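Local coordinates for protein alanine glyoxylate transaminase (Thermococcus litoralis, PDB 2ZC0) that probably transfers the amino group of alanine to glyoxylate with the help of pyridoxal phosphate, as a homodimeric aminotransferase of fold type I, at residues 308-319 and 380-391. Sequence-based numbering, arbitrary orientation.
Sequences YKEKRDIMLKAL and LNFSRPSKEEIP
K311 on helix 295-322 reaches the loop that follows strand 377-381, and two backbone carbonyls receive it: NZ donates to P385 O at 2.7 Å and to S383 O at 2.9 Å, in both cases from above the carbonyl plane. A buried lysine can thus tie a helix to a strand-to-helix connection, here the link between strand 377-381 and helix 389-404 in a pyridoxal-phosphate-dependent aminotransferase. The chain is extended beyond CG (chi2 -170°), which carries the ammonium group past F382 O to the loop; D45, from a separate part of the same chain, adds a salt bridge to NZ. A methionine in place of K311 would probably leave both carbonyls and the D45 carboxylate without their cationic partner.

Alongside, the F382 ring lies against the helix with R312 CA over one face, a CH-pi contact 3.9 Å from the ring centroid. M315 comes obliquely to the same residue, its CE 3.7 Å from F382 CB, while M315 CB meets I390 CG2. I314 CG2 packs on P391 CG, and at the margin the carboxylate of E310 forms a salt bridge with K387.

Further out, the loop is braced from within. N381 OD1 accepts from R384 N in an Asx motif; S386 and E389 form a capping box in the turn leading into helix 389-404, with E389 N donating to S386 OG at 2.9 Å.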
ATOM      1  N   TYR A 308     -42.247 -12.813   9.832  1.00 49.04           N
ATOM      2  CA  TYR A 308     -41.438 -12.702   8.617  1.00 50.13           C
ATOM      3  C   TYR A 308     -41.719 -13.860   7.673  1.00 50.94           C
ATOM      4  O   TYR A 308     -41.800 -13.680   6.460  1.00 51.54           O
ATOM      5  CB  TYR A 308     -39.934 -12.678   8.953  1.00 49.14           C
ATOM      6  CG  TYR A 308     -39.452 -11.397   9.607  1.00 47.37           C
ATOM      7  CD1 TYR A 308     -39.622 -10.159   8.979  1.00 48.44           C
ATOM      8  CD2 TYR A 308     -38.832 -11.419  10.854  1.00 46.86           C
ATOM      9  CE1 TYR A 308     -39.189  -8.978   9.583  1.00 46.06           C
ATOM     10  CE2 TYR A 308     -38.397 -10.247  11.462  1.00 47.25           C
ATOM     11  CZ  TYR A 308     -38.580  -9.030  10.822  1.00 46.70           C
ATOM     12  OH  TYR A 308     -38.157  -7.872  11.426  1.00 45.90           O
ATOM     13  N   LYS A 309     -41.861 -15.053   8.235  1.00 52.24           N
ATOM     14  CA  LYS A 309     -42.145 -16.230   7.426  1.00 54.19           C
ATOM     15  C   LYS A 309     -43.441 -15.993   6.643  1.00 54.38           C
ATOM     16  O   LYS A 309     -43.551 -16.364   5.478  1.00 53.52           O
ATOM     17  CB  LYS A 309     -42.292 -17.455   8.331  1.00 56.03           C
ATOM     18  CG  LYS A 309     -42.533 -18.748   7.589  1.00 59.57           C
ATOM     19  CD  LYS A 309     -42.566 -19.918   8.543  1.00 63.71           C
ATOM     20  CE  LYS A 309     -42.708 -21.230   7.782  1.00 67.05           C
ATOM     21  NZ  LYS A 309     -42.621 -22.409   8.691  1.00 67.85           N
ATOM     22  N   GLU A 310     -44.414 -15.367   7.294  1.00 54.39           N
ATOM     23  CA  GLU A 310     -45.691 -15.076   6.656  1.00 56.13           C
ATOM     24  C   GLU A 310     -45.497 -14.089   5.502  1.00 54.83           C
ATOM     25  O   GLU A 310     -46.023 -14.287   4.407  1.00 54.06           O
ATOM     26  CB  GLU A 310     -46.668 -14.517   7.690  1.00 57.91           C
ATOM     27  CG  GLU A 310     -48.034 -14.177   7.145  1.00 61.83           C
ATOM     28  CD  GLU A 310     -48.976 -13.701   8.235  1.00 65.18           C
ATOM     29  OE1 GLU A 310     -48.591 -12.786   8.997  1.00 66.15           O
ATOM     30  OE2 GLU A 310     -50.100 -14.240   8.327  1.00 66.30           O
ATOM     31  N   LYS A 311     -44.729 -13.030   5.747  1.00 53.08           N
ATOM     32  CA  LYS A 311     -44.461 -12.047   4.705  1.00 51.33           C
ATOM     33  C   LYS A 311     -43.700 -12.736   3.573  1.00 49.57           C
ATOM     34  O   LYS A 311     -43.838 -12.375   2.409  1.00 48.48           O
ATOM     35  CB  LYS A 311     -43.629 -10.896   5.257  1.00 51.17           C
ATOM     36  CG  LYS A 311     -44.345 -10.024   6.270  1.00 50.28           C
ATOM     37  CD  LYS A 311     -43.496  -8.802   6.538  1.00 51.51           C
ATOM     38  CE  LYS A 311     -44.110  -7.866   7.556  1.00 51.17           C
ATOM     39  NZ  LYS A 311     -43.320  -6.615   7.606  1.00 51.27           N
ATOM     40  N   ARG A 312     -42.890 -13.725   3.940  1.00 48.56           N
ATOM     41  CA  ARG A 312     -42.106 -14.494   2.984  1.00 49.40           C
ATOM     42  C   ARG A 312     -43.055 -15.267   2.063  1.00 49.52           C
ATOM     43  O   ARG A 312     -42.874 -15.285   0.844  1.00 50.07           O
ATOM     44  CB  ARG A 312     -41.184 -15.465   3.736  1.00 49.53           C
ATOM     45  CG  ARG A 312     -40.163 -16.228   2.879  1.00 50.36           C
ATOM     46  CD  ARG A 312     -40.809 -17.329   2.038  1.00 52.07           C
ATOM     47  NE  ARG A 312     -41.548 -18.297   2.849  1.00 52.93           N
ATOM     48  CZ  ARG A 312     -41.032 -19.394   3.400  1.00 52.90           C
ATOM     49  NH1 ARG A 312     -39.749 -19.694   3.240  1.00 52.98           N
ATOM     50  NH2 ARG A 312     -41.810 -20.198   4.117  1.00 52.70           N
ATOM     51  N   ASP A 313     -44.066 -15.901   2.652  1.00 48.28           N
ATOM     52  CA  ASP A 313     -45.030 -16.673   1.873  1.00 48.92           C
ATOM     53  C   ASP A 313     -45.927 -15.758   1.046  1.00 48.04           C
ATOM     54  O   ASP A 313     -46.222 -16.055  -0.109  1.00 48.83           O
ATOM     55  CB  ASP A 313     -45.893 -17.541   2.794  1.00 48.42           C
ATOM     56  CG  ASP A 313     -45.069 -18.455   3.666  1.00 48.96           C
ATOM     57  OD1 ASP A 313     -44.109 -19.065   3.151  1.00 50.55           O
ATOM     58  OD2 ASP A 313     -45.383 -18.575   4.865  1.00 50.31           O
ATOM     59  N   ILE A 314     -46.348 -14.647   1.647  1.00 47.70           N
ATOM     60  CA  ILE A 314     -47.201 -13.669   0.978  1.00 47.74           C
ATOM     61  C   ILE A 314     -46.541 -13.089  -0.269  1.00 48.26           C
ATOM     62  O   ILE A 314     -47.190 -12.961  -1.307  1.00 49.79           O
ATOM     63  CB  ILE A 314     -47.597 -12.509   1.942  1.00 48.35           C
ATOM     64  CG1 ILE A 314     -48.557 -13.020   3.020  1.00 48.09           C
ATOM     65  CG2 ILE A 314     -48.271 -11.383   1.178  1.00 47.24           C
ATOM     66  CD1 ILE A 314     -48.964 -11.962   4.036  1.00 51.71           C
ATOM     67  N   MET A 315     -45.257 -12.741  -0.188  1.00 49.22           N
ATOM     68  CA  MET A 315     -44.576 -12.180  -1.357  1.00 48.56           C
ATOM     69  C   MET A 315     -44.425 -13.238  -2.439  1.00 48.88           C
ATOM     70  O   MET A 315     -44.546 -12.944  -3.625  1.00 46.71           O
ATOM     71  CB  MET A 315     -43.198 -11.616  -0.997  1.00 48.88           C
ATOM     72  CG  MET A 315     -42.453 -11.069  -2.225  1.00 48.93           C
ATOM     73  SD  MET A 315     -40.973 -10.087  -1.876  1.00 51.19           S
ATOM     74  CE  MET A 315     -41.720  -8.571  -1.312  1.00 47.30           C
ATOM     75  N   LEU A 316     -44.154 -14.473  -2.026  1.00 50.96           N
ATOM     76  CA  LEU A 316     -44.019 -15.565  -2.980  1.00 52.77           C
ATOM     77  C   LEU A 316     -45.386 -15.892  -3.580  1.00 53.76           C
ATOM     78  O   LEU A 316     -45.476 -16.225  -4.760  1.00 53.41           O
ATOM     79  CB  LEU A 316     -43.435 -16.803  -2.301  1.00 52.67           C
ATOM     80  CG  LEU A 316     -41.970 -16.677  -1.884  1.00 53.55           C
ATOM     81  CD1 LEU A 316     -41.506 -18.011  -1.326  1.00 51.99           C
ATOM     82  CD2 LEU A 316     -41.113 -16.268  -3.078  1.00 50.19           C
ATOM     83  N   LYS A 317     -46.443 -15.793  -2.769  1.00 54.38           N
ATOM     84  CA  LYS A 317     -47.802 -16.056  -3.251  1.00 55.90           C
ATOM     85  C   LYS A 317     -48.167 -15.027  -4.315  1.00 54.63           C
ATOM     86  O   LYS A 317     -48.665 -15.365  -5.383  1.00 54.29           O
ATOM     87  CB  LYS A 317     -48.845 -15.941  -2.128  1.00 57.42           C
ATOM     88  CG  LYS A 317     -49.103 -17.192  -1.299  1.00 62.16           C
ATOM     89  CD  LYS A 317     -50.473 -17.078  -0.599  1.00 62.96           C
ATOM     90  CE  LYS A 317     -50.470 -17.687   0.804  1.00 64.59           C
ATOM     91  NZ  LYS A 317     -49.641 -16.900   1.769  1.00 64.18           N
ATOM     92  N   ALA A 318     -47.932 -13.763  -3.992  1.00 53.46           N
ATOM     93  CA  ALA A 318     -48.238 -12.674  -4.898  1.00 53.66           C
ATOM     94  C   ALA A 318     -47.456 -12.798  -6.198  1.00 54.05           C
ATOM     95  O   ALA A 318     -48.007 -12.613  -7.276  1.00 52.85           O
ATOM     96  CB  ALA A 318     -47.939 -11.345  -4.228  1.00 51.69           C
ATOM     97  N   LEU A 319     -46.170 -13.121  -6.089  1.00 55.64           N
ATOM     98  CA  LEU A 319     -45.320 -13.251  -7.265  1.00 57.01           C
ATOM     99  C   LEU A 319     -45.756 -14.381  -8.184  1.00 59.13           C
ATOM    100  O   LEU A 319     -45.925 -14.181  -9.387  1.00 58.97           O
ATOM    101  CB  LEU A 319     -43.860 -13.462  -6.847  1.00 55.61           C
ATOM    102  CG  LEU A 319     -43.046 -12.212  -6.479  1.00 53.77           C
ATOM    103  CD1 LEU A 319     -41.766 -12.618  -5.783  1.00 51.15           C
ATOM    104  CD2 LEU A 319     -42.744 -11.403  -7.735  1.00 49.91           C
ATOM    105  N   LEU A 380     -35.624  -7.845  -4.090  1.00 39.08           N
ATOM    106  CA  LEU A 380     -36.854  -7.476  -3.410  1.00 38.52           C
ATOM    107  C   LEU A 380     -36.787  -7.901  -1.961  1.00 39.12           C
ATOM    108  O   LEU A 380     -36.397  -9.029  -1.652  1.00 41.08           O
ATOM    109  CB  LEU A 380     -38.057  -8.173  -4.057  1.00 39.43           C
ATOM    110  CG  LEU A 380     -38.278  -8.013  -5.559  1.00 39.68           C
ATOM    111  CD1 LEU A 380     -39.503  -8.838  -5.981  1.00 39.28           C
ATOM    112  CD2 LEU A 380     -38.479  -6.532  -5.880  1.00 38.10           C
ATOM    113  N   ASN A 381     -37.197  -7.006  -1.077  1.00 37.47           N
ATOM    114  CA  ASN A 381     -37.185  -7.282   0.345  1.00 37.29           C
ATOM    115  C   ASN A 381     -38.603  -7.462   0.883  1.00 36.15           C
ATOM    116  O   ASN A 381     -39.499  -6.721   0.489  1.00 35.26           O
ATOM    117  CB  ASN A 381     -36.503  -6.126   1.076  1.00 35.22           C
ATOM    118  CG  ASN A 381     -36.784  -6.143   2.539  1.00 34.67           C
ATOM    119  OD1 ASN A 381     -37.593  -5.349   3.040  1.00 38.27           O
ATOM    120  ND2 ASN A 381     -36.147  -7.065   3.247  1.00 34.58           N
ATOM    121  N   PHE A 382     -38.815  -8.425   1.779  1.00 35.20           N
ATOM    122  CA  PHE A 382     -40.154  -8.627   2.338  1.00 37.36           C
ATOM    123  C   PHE A 382     -40.239  -8.443   3.855  1.00 39.50           C
ATOM    124  O   PHE A 382     -41.322  -8.539   4.435  1.00 41.08           O
ATOM    125  CB  PHE A 382     -40.717 -10.015   1.960  1.00 34.70           C
ATOM    126  CG  PHE A 382     -39.825 -11.165   2.317  1.00 32.36           C
ATOM    127  CD1 PHE A 382     -38.905 -11.654   1.400  1.00 33.07           C
ATOM    128  CD2 PHE A 382     -39.904 -11.762   3.563  1.00 31.83           C
ATOM    129  CE1 PHE A 382     -38.072 -12.732   1.721  1.00 31.93           C
ATOM    130  CE2 PHE A 382     -39.081 -12.833   3.898  1.00 31.18           C
ATOM    131  CZ  PHE A 382     -38.161 -13.321   2.972  1.00 30.83           C
ATOM    132  N   SER A 383     -39.113  -8.153   4.496  1.00 41.20           N
ATOM    133  CA  SER A 383     -39.110  -7.974   5.942  1.00 42.46           C
ATOM    134  C   SER A 383     -39.711  -6.656   6.423  1.00 43.83           C
ATOM    135  O   SER A 383     -40.454  -6.639   7.412  1.00 44.81           O
ATOM    136  CB  SER A 383     -37.683  -8.134   6.498  1.00 42.66           C
ATOM    137  OG  SER A 383     -36.776  -7.203   5.929  1.00 44.00           O
ATOM    138  N   ARG A 384     -39.421  -5.557   5.726  1.00 45.14           N
ATOM    139  CA  ARG A 384     -39.925  -4.241   6.141  1.00 45.82           C
ATOM    140  C   ARG A 384     -41.361  -3.899   5.739  1.00 44.10           C
ATOM    141  O   ARG A 384     -42.172  -3.492   6.580  1.00 43.10           O
ATOM    142  CB  ARG A 384     -39.006  -3.132   5.626  1.00 47.63           C
ATOM    143  CG  ARG A 384     -39.035  -1.901   6.501  1.00 51.59           C
ATOM    144  CD  ARG A 384     -39.126  -0.625   5.697  1.00 58.56           C
ATOM    145  NE  ARG A 384     -40.503  -0.272   5.353  1.00 63.69           N
ATOM    146  CZ  ARG A 384     -41.148  -0.685   4.264  1.00 65.82           C
ATOM    147  NH1 ARG A 384     -40.537  -1.480   3.392  1.00 67.01           N
ATOM    148  NH2 ARG A 384     -42.405  -0.293   4.045  1.00 64.59           N
ATOM    149  N   PRO A 385     -41.694  -4.031   4.444  1.00 44.23           N
ATOM    150  CA  PRO A 385     -43.069  -3.707   4.041  1.00 44.69           C
ATOM    151  C   PRO A 385     -44.118  -4.504   4.823  1.00 43.98           C
ATOM    152  O   PRO A 385     -43.896  -5.662   5.175  1.00 42.88           O
ATOM    153  CB  PRO A 385     -43.072  -4.022   2.552  1.00 43.21           C
ATOM    154  CG  PRO A 385     -42.061  -5.124   2.444  1.00 44.99           C
ATOM    155  CD  PRO A 385     -40.946  -4.629   3.326  1.00 43.01           C
ATOM    156  N   SER A 386     -45.247  -3.867   5.113  1.00 45.19           N
ATOM    157  CA  SER A 386     -46.334  -4.506   5.853  1.00 48.93           C
ATOM    158  C   SER A 386     -46.944  -5.672   5.070  1.00 49.78           C
ATOM    159  O   SER A 386     -46.731  -5.796   3.863  1.00 47.26           O
ATOM    160  CB  SER A 386     -47.439  -3.485   6.137  1.00 48.95           C
ATOM    161  OG  SER A 386     -48.037  -3.053   4.924  1.00 48.97           O
ATOM    162  N   LYS A 387     -47.700  -6.521   5.765  1.00 52.46           N
ATOM    163  CA  LYS A 387     -48.376  -7.655   5.130  1.00 55.28           C
ATOM    164  C   LYS A 387     -49.213  -7.144   3.960  1.00 54.98           C
ATOM    165  O   LYS A 387     -49.265  -7.756   2.896  1.00 54.76           O
ATOM    166  CB  LYS A 387     -49.300  -8.351   6.134  1.00 57.56           C
ATOM    167  CG  LYS A 387     -48.724  -9.614   6.756  1.00 61.40           C
ATOM    168  CD  LYS A 387     -49.615 -10.137   7.874  1.00 64.69           C
ATOM    169  CE  LYS A 387     -50.985 -10.565   7.362  1.00 69.54           C
ATOM    170  NZ  LYS A 387     -50.928 -11.815   6.553  1.00 72.12           N
ATOM    171  N   GLU A 388     -49.844  -5.998   4.188  1.00 56.77           N
ATOM    172  CA  GLU A 388     -50.715  -5.321   3.231  1.00 57.75           C
ATOM    173  C   GLU A 388     -49.969  -4.729   2.021  1.00 56.20           C
ATOM    174  O   GLU A 388     -50.383  -4.928   0.876  1.00 56.38           O
ATOM    175  CB  GLU A 388     -51.471  -4.214   3.985  1.00 60.63           C
ATOM    176  CG  GLU A 388     -52.873  -3.863   3.486  1.00 66.70           C
ATOM    177  CD  GLU A 388     -52.874  -2.894   2.317  1.00 70.75           C
ATOM    178  OE1 GLU A 388     -52.057  -1.942   2.322  1.00 71.32           O
ATOM    179  OE2 GLU A 388     -53.709  -3.077   1.402  1.00 73.70           O
ATOM    180  N   GLU A 389     -48.878  -4.006   2.281  1.00 54.76           N
ATOM    181  CA  GLU A 389     -48.089  -3.364   1.227  1.00 52.87           C
ATOM    182  C   GLU A 389     -47.460  -4.320   0.218  1.00 51.57           C
ATOM    183  O   GLU A 389     -47.361  -4.002  -0.969  1.00 50.22           O
ATOM    184  CB  GLU A 389     -46.976  -2.507   1.837  1.00 54.29           C
ATOM    185  CG  GLU A 389     -47.440  -1.257   2.560  1.00 57.09           C
ATOM    186  CD  GLU A 389     -46.277  -0.426   3.093  1.00 58.99           C
ATOM    187  OE1 GLU A 389     -45.499  -0.946   3.926  1.00 59.58           O
ATOM    188  OE2 GLU A 389     -46.139   0.747   2.679  1.00 61.98           O
ATOM    189  N   ILE A 390     -47.023  -5.483   0.685  1.00 49.94           N
ATOM    190  CA  ILE A 390     -46.384  -6.443  -0.205  1.00 50.39           C
ATOM    191  C   ILE A 390     -47.193  -6.774  -1.466  1.00 49.72           C
ATOM    192  O   ILE A 390     -46.698  -6.606  -2.575  1.00 49.44           O
ATOM    193  CB  ILE A 390     -46.027  -7.739   0.552  1.00 49.68           C
ATOM    194  CG1 ILE A 390     -45.006  -7.421   1.643  1.00 49.38           C
ATOM    195  CG2 ILE A 390     -45.476  -8.775  -0.407  1.00 49.80           C
ATOM    196  CD1 ILE A 390     -44.634  -8.610   2.510  1.00 48.71           C
ATOM    197  N   PRO A 391     -48.449  -7.233  -1.318  1.00 50.78           N
ATOM    198  CA  PRO A 391     -49.248  -7.560  -2.511  1.00 51.10           C
ATOM    199  C   PRO A 391     -49.412  -6.371  -3.449  1.00 50.25           C
ATOM    200  O   PRO A 391     -49.265  -6.496  -4.664  1.00 48.80           O
ATOM    201  CB  PRO A 391     -50.580  -8.014  -1.918  1.00 52.82           C
ATOM    202  CG  PRO A 391     -50.168  -8.592  -0.579  1.00 53.25           C
ATOM    203  CD  PRO A 391     -49.194  -7.555  -0.087  1.00 50.76           C
TER